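McyG protein (Microcystis aeruginosa PCC 7806, PDB 4R0M) probably activates phenylalanine or a related phenylpropanoid acid as an acyl-adenylate for loading onto its carrier domain in microcystin assembly. Local coordinates at residues L482-S487 with I513-V518. Residues are numbered along the deposited sequence; the frame is centred on the assembly and turned at random.
Sequences LIITFS and IAPAYV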
loop_
_atom_site.group_PDB
_atom_site.type_symbol
_atom_site.label_atom_id
_atom_site.label_comp_id
_atom_site.label_asym_id
_atom_site.label_seq_id
_atom_site.Cartn_x
_atom_site.Cartn_y
_atom_site.Cartn_z
ATOM N N LEU A 482 25.138 10.279 -5.422
ATOM C CA LEU A 482 23.872 10.345 -4.706
ATOM C C LEU A 482 22.957 11.333 -5.413
ATOM O O LEU A 482 23.324 12.493 -5.619
ATOM C CB LEU A 482 24.086 10.768 -3.248
ATOM C CG LEU A 482 22.849 11.141 -2.419
ATOM C CD1 LEU A 482 21.987 9.920 -2.117
ATOM C CD2 LEU A 482 23.254 11.845 -1.133
ATOM N N ILE A 483 21.769 10.867 -5.789
ATOM C CA ILE A 483 20.792 11.713 -6.466
ATOM C C ILE A 483 19.566 11.903 -5.581
ATOM O O ILE A 483 19.040 10.945 -5.013
ATOM C CB ILE A 483 20.395 11.158 -7.859
ATOM C CG1 ILE A 483 21.605 11.130 -8.801
ATOM C CG2 ILE A 483 19.309 12.010 -8.503
ATOM C CD1 ILE A 483 22.473 9.897 -8.667
ATOM N N ILE A 484 19.135 13.155 -5.467
ATOM C CA ILE A 484 17.978 13.514 -4.667
ATOM C C ILE A 484 16.931 14.204 -5.539
ATOM O O ILE A 484 17.213 15.208 -6.194
ATOM C CB ILE A 484 18.382 14.395 -3.462
ATOM C CG1 ILE A 484 19.024 13.525 -2.376
ATOM C CG2 ILE A 484 17.182 15.155 -2.906
ATOM C CD1 ILE A 484 19.830 14.289 -1.347
ATOM N N THR A 485 15.729 13.636 -5.556
ATOM C CA THR A 485 14.597 14.238 -6.242
ATOM C C THR A 485 13.556 14.643 -5.213
ATOM O O THR A 485 13.379 13.965 -4.201
ATOM C CB THR A 485 13.963 13.277 -7.263
ATOM O OG1 THR A 485 13.615 12.048 -6.614
ATOM C CG2 THR A 485 14.933 12.990 -8.409
ATOM N N PHE A 486 12.877 15.755 -5.475
ATOM C CA PHE A 486 11.891 16.297 -4.552
ATOM C C PHE A 486 10.865 17.137 -5.306
ATOM O O PHE A 486 11.031 17.415 -6.492
ATOM C CB PHE A 486 12.585 17.140 -3.470
ATOM C CG PHE A 486 12.970 18.520 -3.927
ATOM C CD1 PHE A 486 14.093 18.720 -4.723
ATOM C CD2 PHE A 486 12.206 19.624 -3.562
ATOM C CE1 PHE A 486 14.444 19.991 -5.148
ATOM C CE2 PHE A 486 12.551 20.898 -3.987
ATOM C CZ PHE A 486 13.673 21.082 -4.780
ATOM N N SER A 487 9.804 17.530 -4.608
ATOM C CA SER A 487 8.834 18.474 -5.142
ATOM C C SER A 487 8.783 19.699 -4.235
ATOM O O SER A 487 8.756 19.556 -3.010
ATOM C CB SER A 487 7.453 17.828 -5.253
ATOM O OG SER A 487 6.540 18.690 -5.905
ATOM N N ILE A 513 28.320 13.410 3.331
ATOM C CA ILE A 513 28.328 13.238 1.881
ATOM C C ILE A 513 27.305 14.177 1.248
ATOM O O ILE A 513 26.372 14.634 1.914
ATOM C CB ILE A 513 28.051 11.779 1.452
ATOM C CG1 ILE A 513 26.746 11.259 2.075
ATOM C CG2 ILE A 513 29.236 10.885 1.801
ATOM C CD1 ILE A 513 26.140 10.074 1.352
ATOM N N ALA A 514 27.483 14.458 -0.038
ATOM C CA ALA A 514 26.636 15.418 -0.731
ATOM C C ALA A 514 25.899 14.807 -1.917
ATOM O O ALA A 514 26.407 13.885 -2.554
ATOM C CB ALA A 514 27.466 16.603 -1.183
ATOM N N PRO A 515 24.687 15.312 -2.210
ATOM C CA PRO A 515 24.026 14.915 -3.451
ATOM C C PRO A 515 24.718 15.530 -4.665
ATOM O O PRO A 515 25.000 16.733 -4.674
ATOM C CB PRO A 515 22.611 15.486 -3.302
ATOM C CG PRO A 515 22.732 16.580 -2.299
ATOM C CD PRO A 515 23.821 16.153 -1.362
ATOM N N ALA A 516 25.004 14.703 -5.669
ATOM C CA ALA A 516 25.577 15.187 -6.922
ATOM C C ALA A 516 24.558 16.038 -7.679
ATOM O O ALA A 516 24.896 17.103 -8.202
ATOM C CB ALA A 516 26.056 14.026 -7.778
ATOM N N TYR A 517 23.311 15.567 -7.715
ATOM C CA TYR A 517 22.218 16.292 -8.362
ATOM C C TYR A 517 20.993 16.383 -7.459
ATOM O O TYR A 517 20.645 15.422 -6.771
ATOM C CB TYR A 517 21.832 15.627 -9.687
ATOM C CG TYR A 517 22.976 15.458 -10.664
ATOM C CD1 TYR A 517 23.370 16.510 -11.494
ATOM C CD2 TYR A 517 23.659 14.246 -10.762
ATOM C CE1 TYR A 517 24.417 16.357 -12.392
ATOM C CE2 TYR A 517 24.706 14.083 -11.657
ATOM C CZ TYR A 517 25.079 15.142 -12.469
ATOM O OH TYR A 517 26.117 14.985 -13.357
ATOM N N VAL A 518 20.352 17.548 -7.465
ATOM C CA VAL A 518 19.100 17.761 -6.742
ATOM C C VAL A 518 18.069 18.313 -7.721
ATOM O O VAL A 518 18.162 19.464 -8.152
ATOM C CB VAL A 518 19.267 18.718 -5.537
ATOM C CG1 VAL A 518 17.955 18.868 -4.782
ATOM C CG2 VAL A 518 20.353 18.222 -4.594
#
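P515 presents its ring as a bump to two side chains of the neighbouring strand: its CB lies 3.6 Å from CD1 of I484 and 4.3 Å from CD2 of L482, so CB of the ring rests over the notch between the two methyls, with CG beside the I484 methyl. L482 reaches it because CG stands anti to the backbone N (chi1 169°), and the same CD2 also meets CD1 of I513. Further along this face V518 repeats the pattern. CG1 of V518 comes obliquely to the F486 ring, 3.7 Å from CE1 of F486, while also packing against CG2 of I484; helix 498-511 covers this side, with V507 on P515 and V499 and I503 on F486. I483 and Y517 point to the other face, where CG1 of I483 sits at the edge of the tyrosine ring, near its plane, and F543 meets that ring too.

Between the two layers the backbones pair in parallel. N of I484 gives an almost straight bond to O of Y517, 3.0 Å away, whereas A516 N reaches O of L482 at 2.8 Å with a more bent N-H angle of 139°. A further backbone hydrogen bond, I484 with I519, carries the ladder on. Strand 479-486, helix 498-511 and strand 517-520 thus form a beta-alpha-beta crossover, whose helix packs on the P515 and F486 face, within the small C-terminal subdomain of the adenylation domain, as in other ANL enzymes.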